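Local coordinates for protein NRD1 (Saccharomyces cerevisiae, PDB 3CLJ), which probably takes part in transcription termination as a subunit of the Nrd1-Nab3-Sen1 complex, binding the phosphorylated C-terminal domain of RNA polymerase II through its CTD-interacting domain, at residues Thr29-Ile43 with Ile65-Arg77. Numbering follows the deposited sequence.
Sequences TTYALDHIDIESKII and IDSIGRAYLDETR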
ATOM      1  N   THR A  29      -5.682  -6.707   6.607  1.00 43.37           N
ATOM      2  CA  THR A  29      -5.511  -7.515   5.401  1.00 43.31           C
ATOM      3  C   THR A  29      -6.575  -8.626   5.387  1.00 43.33           C
ATOM      4  O   THR A  29      -7.180  -8.949   4.337  1.00 41.52           O
ATOM      5  CB  THR A  29      -4.088  -8.086   5.328  1.00 43.59           C
ATOM      6  OG1 THR A  29      -3.142  -6.992   5.293  1.00 44.43           O
ATOM      7  CG2 THR A  29      -3.912  -8.935   4.070  1.00 43.07           C
ATOM      8  N   THR A  30      -6.812  -9.193   6.567  1.00 43.18           N
ATOM      9  CA  THR A  30      -7.879 -10.185   6.717  1.00 45.30           C
ATOM     10  C   THR A  30      -9.252  -9.580   6.425  1.00 44.86           C
ATOM     11  O   THR A  30     -10.069 -10.189   5.716  1.00 44.88           O
ATOM     12  CB  THR A  30      -7.806 -10.881   8.086  1.00 44.84           C
ATOM     13  OG1 THR A  30      -6.545 -11.564   8.141  1.00 47.65           O
ATOM     14  CG2 THR A  30      -8.960 -11.910   8.263  1.00 46.54           C
ATOM     15  N   TYR A  31      -9.473  -8.359   6.909  1.00 44.42           N
ATOM     16  CA  TYR A  31     -10.709  -7.676   6.605  1.00 43.72           C
ATOM     17  C   TYR A  31     -10.822  -7.476   5.084  1.00 44.15           C
ATOM     18  O   TYR A  31     -11.893  -7.679   4.515  1.00 44.81           O
ATOM     19  CB  TYR A  31     -10.811  -6.327   7.335  1.00 44.13           C
ATOM     20  CG  TYR A  31     -12.141  -5.651   7.027  1.00 44.46           C
ATOM     21  CD1 TYR A  31     -13.222  -5.856   7.853  1.00 45.91           C
ATOM     22  CD2 TYR A  31     -12.310  -4.843   5.875  1.00 43.04           C
ATOM     23  CE1 TYR A  31     -14.465  -5.273   7.588  1.00 45.87           C
ATOM     24  CE2 TYR A  31     -13.546  -4.270   5.585  1.00 45.77           C
ATOM     25  CZ  TYR A  31     -14.630  -4.498   6.453  1.00 44.89           C
ATOM     26  OH  TYR A  31     -15.879  -3.952   6.229  1.00 42.38           O
ATOM     27  N   ALA A  32      -9.736  -7.042   4.431  1.00 43.86           N
ATOM     28  CA  ALA A  32      -9.774  -6.757   2.994  1.00 43.08           C
ATOM     29  C   ALA A  32     -10.191  -7.994   2.161  1.00 42.74           C
ATOM     30  O   ALA A  32     -10.998  -7.886   1.220  1.00 42.36           O
ATOM     31  CB  ALA A  32      -8.417  -6.175   2.503  1.00 40.40           C
ATOM     32  N   LEU A  33      -9.626  -9.153   2.507  1.00 43.08           N
ATOM     33  CA  LEU A  33      -9.922 -10.429   1.811  1.00 42.96           C
ATOM     34  C   LEU A  33     -11.339 -10.981   2.082  1.00 42.81           C
ATOM     35  O   LEU A  33     -11.922 -11.693   1.251  1.00 42.57           O
ATOM     36  CB  LEU A  33      -8.860 -11.472   2.157  1.00 43.29           C
ATOM     37  CG  LEU A  33      -7.430 -11.336   1.624  1.00 42.91           C
ATOM     38  CD1 LEU A  33      -6.566 -12.352   2.447  1.00 42.92           C
ATOM     39  CD2 LEU A  33      -7.333 -11.650   0.112  1.00 38.58           C
ATOM     40  N   ASP A  34     -11.880 -10.648   3.251  1.00 42.85           N
ATOM     41  CA  ASP A  34     -13.219 -11.018   3.649  1.00 42.87           C
ATOM     42  C   ASP A  34     -14.300 -10.124   3.040  1.00 43.08           C
ATOM     43  O   ASP A  34     -15.478 -10.459   3.098  1.00 41.66           O
ATOM     44  CB  ASP A  34     -13.339 -10.926   5.165  1.00 43.14           C
ATOM     45  CG  ASP A  34     -12.701 -12.099   5.875  1.00 45.64           C
ATOM     46  OD1 ASP A  34     -12.221 -13.048   5.205  1.00 46.90           O
ATOM     47  OD2 ASP A  34     -12.683 -12.066   7.119  1.00 47.38           O
ATOM     48  N   HIS A  35     -13.903  -8.966   2.513  1.00 43.12           N
ATOM     49  CA  HIS A  35     -14.883  -7.995   2.055  1.00 43.01           C
ATOM     50  C   HIS A  35     -14.398  -7.416   0.717  1.00 43.37           C
ATOM     51  O   HIS A  35     -14.337  -6.198   0.532  1.00 42.92           O
ATOM     52  CB  HIS A  35     -15.087  -6.900   3.129  1.00 43.78           C
ATOM     53  CG  HIS A  35     -15.587  -7.417   4.453  1.00 44.87           C
ATOM     54  ND1 HIS A  35     -16.922  -7.601   4.733  1.00 48.13           N
ATOM     55  CD2 HIS A  35     -14.921  -7.790   5.575  1.00 48.60           C
ATOM     56  CE1 HIS A  35     -17.060  -8.078   5.960  1.00 48.69           C
ATOM     57  NE2 HIS A  35     -15.859  -8.204   6.495  1.00 46.80           N
ATOM     58  N   ILE A  36     -14.048  -8.301  -0.218  1.00 42.77           N
ATOM     59  CA  ILE A  36     -13.642  -7.884  -1.560  1.00 42.75           C
ATOM     60  C   ILE A  36     -14.775  -7.100  -2.268  1.00 43.04           C
ATOM     61  O   ILE A  36     -14.506  -6.192  -3.071  1.00 42.22           O
ATOM     62  CB  ILE A  36     -13.133  -9.094  -2.415  1.00 43.02           C
ATOM     63  CG1 ILE A  36     -11.746  -9.546  -1.930  1.00 42.84           C
ATOM     64  CG2 ILE A  36     -13.076  -8.767  -3.919  1.00 43.03           C
ATOM     65  CD1 ILE A  36     -11.501 -11.039  -2.140  1.00 42.13           C
ATOM     66  N   ASP A  37     -16.028  -7.430  -1.948  1.00 42.75           N
ATOM     67  CA  ASP A  37     -17.195  -6.736  -2.553  1.00 43.26           C
ATOM     68  C   ASP A  37     -17.164  -5.196  -2.351  1.00 43.14           C
ATOM     69  O   ASP A  37     -17.489  -4.456  -3.259  1.00 43.04           O
ATOM     70  CB  ASP A  37     -18.551  -7.403  -2.172  1.00 42.57           C
ATOM     71  CG  ASP A  37     -18.966  -7.192  -0.691  1.00 42.87           C
ATOM     72  OD1 ASP A  37     -18.179  -7.342   0.278  1.00 42.25           O
ATOM     73  OD2 ASP A  37     -20.159  -6.910  -0.484  1.00 49.57           O
ATOM     74  N   ILE A  38     -16.723  -4.743  -1.171  1.00 43.65           N
ATOM     75  CA  ILE A  38     -16.540  -3.315  -0.897  1.00 44.63           C
ATOM     76  C   ILE A  38     -15.059  -2.847  -1.008  1.00 44.82           C
ATOM     77  O   ILE A  38     -14.673  -1.843  -0.400  1.00 45.08           O
ATOM     78  CB  ILE A  38     -17.205  -2.883   0.461  1.00 43.76           C
ATOM     79  CG1 ILE A  38     -16.666  -3.750   1.601  1.00 45.73           C
ATOM     80  CG2 ILE A  38     -18.808  -2.862   0.335  1.00 46.18           C
ATOM     81  CD1 ILE A  38     -16.633  -3.058   2.923  1.00 47.22           C
ATOM     82  N   GLU A  39     -14.246  -3.542  -1.816  1.00 45.57           N
ATOM     83  CA  GLU A  39     -12.846  -3.171  -1.984  1.00 46.25           C
ATOM     84  C   GLU A  39     -12.696  -1.703  -2.387  1.00 47.01           C
ATOM     85  O   GLU A  39     -11.677  -1.079  -2.101  1.00 47.53           O
ATOM     86  CB  GLU A  39     -12.134  -4.037  -3.040  1.00 46.48           C
ATOM     87  CG  GLU A  39     -12.782  -4.061  -4.420  1.00 47.71           C
ATOM     88  CD  GLU A  39     -12.466  -2.841  -5.311  1.00 48.33           C
ATOM     89  OE1 GLU A  39     -13.152  -2.659  -6.355  1.00 47.95           O
ATOM     90  OE2 GLU A  39     -11.540  -2.094  -4.965  1.00 47.97           O
ATOM     91  N   SER A  40     -13.699  -1.153  -3.067  1.00 45.96           N
ATOM     92  CA  SER A  40     -13.545   0.177  -3.622  1.00 47.25           C
ATOM     93  C   SER A  40     -13.322   1.229  -2.517  1.00 46.51           C
ATOM     94  O   SER A  40     -12.518   2.144  -2.664  1.00 44.76           O
ATOM     95  CB  SER A  40     -14.702   0.477  -4.570  1.00 47.41           C
ATOM     96  OG  SER A  40     -14.993   1.855  -4.598  1.00 53.45           O
ATOM     97  N   LYS A  41     -14.017   1.072  -1.395  1.00 46.69           N
ATOM     98  CA  LYS A  41     -13.813   1.990  -0.285  1.00 46.95           C
ATOM     99  C   LYS A  41     -12.693   1.579   0.716  1.00 46.89           C
ATOM    100  O   LYS A  41     -12.246   2.419   1.512  1.00 47.81           O
ATOM    101  CB  LYS A  41     -15.157   2.392   0.383  1.00 47.55           C
ATOM    102  CG  LYS A  41     -15.828   1.377   1.287  1.00 47.04           C
ATOM    103  CD  LYS A  41     -17.186   1.949   1.796  1.00 45.68           C
ATOM    104  CE  LYS A  41     -17.962   0.859   2.592  1.00 47.50           C
ATOM    105  NZ  LYS A  41     -19.325   1.195   3.186  1.00 47.18           N
ATOM    106  N   ILE A  42     -12.264   0.312   0.683  1.00 45.58           N
ATOM    107  CA  ILE A  42     -11.068  -0.132   1.413  1.00 44.41           C
ATOM    108  C   ILE A  42      -9.826   0.491   0.742  1.00 44.71           C
ATOM    109  O   ILE A  42      -8.936   1.043   1.431  1.00 44.79           O
ATOM    110  CB  ILE A  42     -10.941  -1.689   1.445  1.00 44.80           C
ATOM    111  CG1 ILE A  42     -12.033  -2.309   2.384  1.00 44.11           C
ATOM    112  CG2 ILE A  42      -9.442  -2.131   1.730  1.00 44.86           C
ATOM    113  CD1 ILE A  42     -12.525  -3.724   1.984  1.00 42.71           C
ATOM    114  N   ILE A  43      -9.809   0.428  -0.583  1.00 43.72           N
ATOM    115  CA  ILE A  43      -8.688   0.864  -1.409  1.00 44.66           C
ATOM    116  C   ILE A  43      -8.525   2.404  -1.358  1.00 44.66           C
ATOM    117  O   ILE A  43      -7.404   2.891  -1.106  1.00 45.72           O
ATOM    118  CB  ILE A  43      -8.799   0.255  -2.865  1.00 45.04           C
ATOM    119  CG1 ILE A  43      -8.619  -1.298  -2.818  1.00 42.93           C
ATOM    120  CG2 ILE A  43      -7.835   0.942  -3.876  1.00 44.29           C
ATOM    121  CD1 ILE A  43      -7.192  -1.761  -2.538  1.00 39.04           C
ATOM    122  N   ILE A  65      -0.422  -1.182   1.899  1.00 44.05           N
ATOM    123  CA  ILE A  65      -0.623  -1.456   0.466  1.00 44.80           C
ATOM    124  C   ILE A  65       0.070  -2.730  -0.063  1.00 43.92           C
ATOM    125  O   ILE A  65      -0.496  -3.462  -0.914  1.00 44.89           O
ATOM    126  CB  ILE A  65      -0.250  -0.168  -0.387  1.00 45.53           C
ATOM    127  CG1 ILE A  65      -1.260   0.938  -0.100  1.00 47.70           C
ATOM    128  CG2 ILE A  65      -0.091  -0.505  -1.909  1.00 45.84           C
ATOM    129  CD1 ILE A  65      -0.752   2.358  -0.461  1.00 46.80           C
ATOM    130  N   ASP A  66       1.303  -2.990   0.388  1.00 42.65           N
ATOM    131  CA  ASP A  66       1.981  -4.229   0.098  1.00 43.41           C
ATOM    132  C   ASP A  66       1.186  -5.431   0.533  1.00 43.05           C
ATOM    133  O   ASP A  66       1.075  -6.396  -0.186  1.00 42.66           O
ATOM    134  CB  ASP A  66       3.371  -4.285   0.814  1.00 44.49           C
ATOM    135  CG  ASP A  66       4.088  -5.576   0.572  1.00 44.83           C
ATOM    136  OD1 ASP A  66       4.390  -5.904  -0.596  1.00 44.70           O
ATOM    137  OD2 ASP A  66       4.364  -6.324   1.534  1.00 41.06           O
ATOM    138  N   SER A  67       0.706  -5.391   1.758  1.00 43.48           N
ATOM    139  CA  SER A  67       0.033  -6.539   2.340  1.00 43.27           C
ATOM    140  C   SER A  67      -1.311  -6.841   1.630  1.00 43.57           C
ATOM    141  O   SER A  67      -1.567  -7.967   1.226  1.00 43.30           O
ATOM    142  CB  SER A  67      -0.213  -6.284   3.831  1.00 42.32           C
ATOM    143  OG  SER A  67      -0.727  -7.458   4.438  1.00 44.37           O
ATOM    144  N   ILE A  68      -2.144  -5.820   1.493  1.00 43.53           N
ATOM    145  CA  ILE A  68      -3.418  -5.960   0.863  1.00 43.80           C
ATOM    146  C   ILE A  68      -3.208  -6.175  -0.656  1.00 43.34           C
ATOM    147  O   ILE A  68      -3.801  -7.087  -1.259  1.00 43.34           O
ATOM    148  CB  ILE A  68      -4.323  -4.734   1.203  1.00 44.68           C
ATOM    149  CG1 ILE A  68      -4.807  -4.845   2.659  1.00 43.29           C
ATOM    150  CG2 ILE A  68      -5.540  -4.631   0.192  1.00 43.21           C
ATOM    151  CD1 ILE A  68      -5.583  -3.550   3.165  1.00 43.97           C
ATOM    152  N   GLY A  69      -2.319  -5.387  -1.255  1.00 42.12           N
ATOM    153  CA  GLY A  69      -2.035  -5.573  -2.650  1.00 42.38           C
ATOM    154  C   GLY A  69      -1.578  -6.943  -3.064  1.00 42.39           C
ATOM    155  O   GLY A  69      -2.064  -7.464  -4.094  1.00 43.14           O
ATOM    156  N   ARG A  70      -0.642  -7.555  -2.288  1.00 42.87           N
ATOM    157  CA  ARG A  70      -0.102  -8.865  -2.675  1.00 41.17           C
ATOM    158  C   ARG A  70      -1.096  -9.952  -2.261  1.00 40.99           C
ATOM    159  O   ARG A  70      -1.156 -10.977  -2.918  1.00 40.55           O
ATOM    160  CB  ARG A  70       1.349  -9.168  -2.188  1.00 41.35           C
ATOM    161  CG  ARG A  70       2.526  -8.470  -2.980  1.00 40.20           C
ATOM    162  CD  ARG A  70       4.013  -8.914  -2.536  1.00 41.72           C
ATOM    163  NE  ARG A  70       4.182  -8.643  -1.106  1.00 42.69           N
ATOM    164  CZ  ARG A  70       4.060  -9.539  -0.125  1.00 43.12           C
ATOM    165  NH1 ARG A  70       3.855 -10.835  -0.381  1.00 43.88           N
ATOM    166  NH2 ARG A  70       4.116  -9.117   1.122  1.00 43.86           N
ATOM    167  N   ALA A  71      -1.903  -9.706  -1.214  1.00 41.36           N
ATOM    168  CA  ALA A  71      -2.992 -10.659  -0.857  1.00 42.34           C
ATOM    169  C   ALA A  71      -4.044 -10.751  -1.987  1.00 41.14           C
ATOM    170  O   ALA A  71      -4.448 -11.837  -2.392  1.00 42.19           O
ATOM    171  CB  ALA A  71      -3.649 -10.322   0.485  1.00 41.27           C
ATOM    172  N   TYR A  72      -4.414  -9.606  -2.527  1.00 41.40           N
ATOM    173  CA  TYR A  72      -5.394  -9.516  -3.613  1.00 41.30           C
ATOM    174  C   TYR A  72      -4.827 -10.106  -4.880  1.00 41.20           C
ATOM    175  O   TYR A  72      -5.537 -10.789  -5.606  1.00 40.56           O
ATOM    176  CB  TYR A  72      -5.782  -8.045  -3.821  1.00 41.00           C
ATOM    177  CG  TYR A  72      -6.934  -7.576  -2.957  1.00 42.02           C
ATOM    178  CD1 TYR A  72      -7.435  -8.362  -1.924  1.00 40.78           C
ATOM    179  CD2 TYR A  72      -7.488  -6.312  -3.138  1.00 41.38           C
ATOM    180  CE1 TYR A  72      -8.516  -7.917  -1.119  1.00 43.02           C
ATOM    181  CE2 TYR A  72      -8.589  -5.865  -2.335  1.00 44.06           C
ATOM    182  CZ  TYR A  72      -9.109  -6.667  -1.339  1.00 43.59           C
ATOM    183  OH  TYR A  72     -10.225  -6.246  -0.573  1.00 41.09           O
ATOM    184  N   LEU A  73      -3.547  -9.811  -5.139  1.00 42.82           N
ATOM    185  CA  LEU A  73      -2.771 -10.372  -6.267  1.00 44.07           C
ATOM    186  C   LEU A  73      -2.738 -11.880  -6.206  1.00 45.67           C
ATOM    187  O   LEU A  73      -2.796 -12.547  -7.249  1.00 45.61           O
ATOM    188  CB  LEU A  73      -1.325  -9.807  -6.338  1.00 43.24           C
ATOM    189  CG  LEU A  73      -0.422 -10.258  -7.505  1.00 43.91           C
ATOM    190  CD1 LEU A  73      -1.054  -9.917  -8.867  1.00 45.95           C
ATOM    191  CD2 LEU A  73       0.999  -9.720  -7.422  1.00 44.95           C
ATOM    192  N   ASP A  74      -2.666 -12.440  -5.001  1.00 47.91           N
ATOM    193  CA  ASP A  74      -2.829 -13.892  -4.890  1.00 50.69           C
ATOM    194  C   ASP A  74      -4.227 -14.421  -5.200  1.00 51.04           C
ATOM    195  O   ASP A  74      -4.341 -15.478  -5.787  1.00 50.73           O
ATOM    196  CB  ASP A  74      -2.369 -14.415  -3.538  1.00 52.30           C
ATOM    197  CG  ASP A  74      -0.878 -14.552  -3.465  1.00 57.79           C
ATOM    198  OD1 ASP A  74      -0.223 -14.697  -4.554  1.00 60.61           O
ATOM    199  OD2 ASP A  74      -0.373 -14.499  -2.315  1.00 63.60           O
ATOM    200  N   GLU A  75      -5.271 -13.706  -4.781  1.00 52.40           N
ATOM    201  CA  GLU A  75      -6.652 -14.087  -5.074  1.00 54.30           C
ATOM    202  C   GLU A  75      -6.958 -14.079  -6.582  1.00 55.65           C
ATOM    203  O   GLU A  75      -7.652 -14.951  -7.100  1.00 55.86           O
ATOM    204  CB  GLU A  75      -7.620 -13.159  -4.359  1.00 54.12           C
ATOM    205  CG  GLU A  75      -7.754 -13.411  -2.906  1.00 55.18           C
ATOM    206  CD  GLU A  75      -8.322 -14.777  -2.588  1.00 58.91           C
ATOM    207  OE1 GLU A  75      -9.322 -15.182  -3.229  1.00 59.63           O
ATOM    208  OE2 GLU A  75      -7.759 -15.443  -1.688  1.00 60.31           O
ATOM    209  N   THR A  76      -6.438 -13.055  -7.249  1.00 57.68           N
ATOM    210  CA  THR A  76      -6.370 -12.920  -8.690  1.00 58.98           C
ATOM    211  C   THR A  76      -5.765 -14.152  -9.388  1.00 59.87           C
ATOM    212  O   THR A  76      -6.313 -14.627 -10.396  1.00 59.53           O
ATOM    213  CB  THR A  76      -5.607 -11.619  -9.010  1.00 59.17           C
ATOM    214  OG1 THR A  76      -6.561 -10.581  -9.218  1.00 60.83           O
ATOM    215  CG2 THR A  76      -4.685 -11.742 -10.233  1.00 60.54           C
ATOM    216  N   ARG A  77      -4.675 -14.686  -8.831  1.00 60.96           N
ATOM    217  CA  ARG A  77      -3.948 -15.828  -9.432  1.00 62.57           C
ATOM    218  C   ARG A  77      -4.526 -17.218  -9.141  1.00 63.22           C
ATOM    219  O   ARG A  77      -4.287 -18.147  -9.912  1.00 62.84           O
ATOM    220  CB  ARG A  77      -2.459 -15.791  -9.061  1.00 62.69           C
ATOM    221  CG  ARG A  77      -1.683 -14.804  -9.900  1.00 63.70           C
ATOM    222  CD  ARG A  77      -0.554 -14.201  -9.128  1.00 64.47           C
ATOM    223  NE  ARG A  77       0.229 -13.330  -9.991  1.00 65.43           N
ATOM    224  CZ  ARG A  77       1.391 -12.779  -9.649  1.00 66.38           C
ATOM    225  NH1 ARG A  77       1.904 -13.014  -8.442  1.00 67.67           N
ATOM    226  NH2 ARG A  77       2.042 -11.996 -10.514  1.00 64.16           N
TER
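The carbonyl oxygen of Ala32 accepts two bonds near the C-terminal end of helix 22-34: a short one from the phenol of Tyr72, OH to O 2.5 Å, and a weak one from the backbone N of His35. The hydroxyl approaches from above the carbonyl plane, 51° out of it. The contact belongs to the right-handed superhelix of helices that makes the CID fold: the axes of 29-34 and 65-77 approach to 9.5 Å and cross at -35°, while 39-43 runs roughly antiparallel to 65-77. Two knobs-into-holes define the packing. Ile68 sits among Thr29, Ala32, Ile42 and Ile43, its CG1 3.9 Å from Ala32 CB and its CG2 above one face of the Tyr72 ring, offset toward the rim; Tyr72 sits among Ala32, Leu33, Glu39 and Ile43. With CG anti to its own carbonyl carbon (chi1 -88°), the Tyr72 ring extends to the turn joining the two helices, where CG1 of Ile36 meets its CE1 at 3.7 Å. A phenylalanine in place of Tyr72 would probably leave the Ala32 carbonyl with no side-chain donor, only the weak bond from His35 N. Glu39 touches the phenol through CB, while its carboxylate turns off to His92 and the backbone N of Gly88. At the other end, Thr29 OG1 and Ser67 OG lie 2.6 Å apart; OG1 also bonds to the backbone O of Ile25. Ala71 CB touches both Thr29 CG2 and Leu33 CD2, each at 3.9 Å. Near the partly exposed margin, Leu33 CD2 reaches the Tyr72 ring edge in plane, and that same methyl lies 3.5 Å from CG of Glu75.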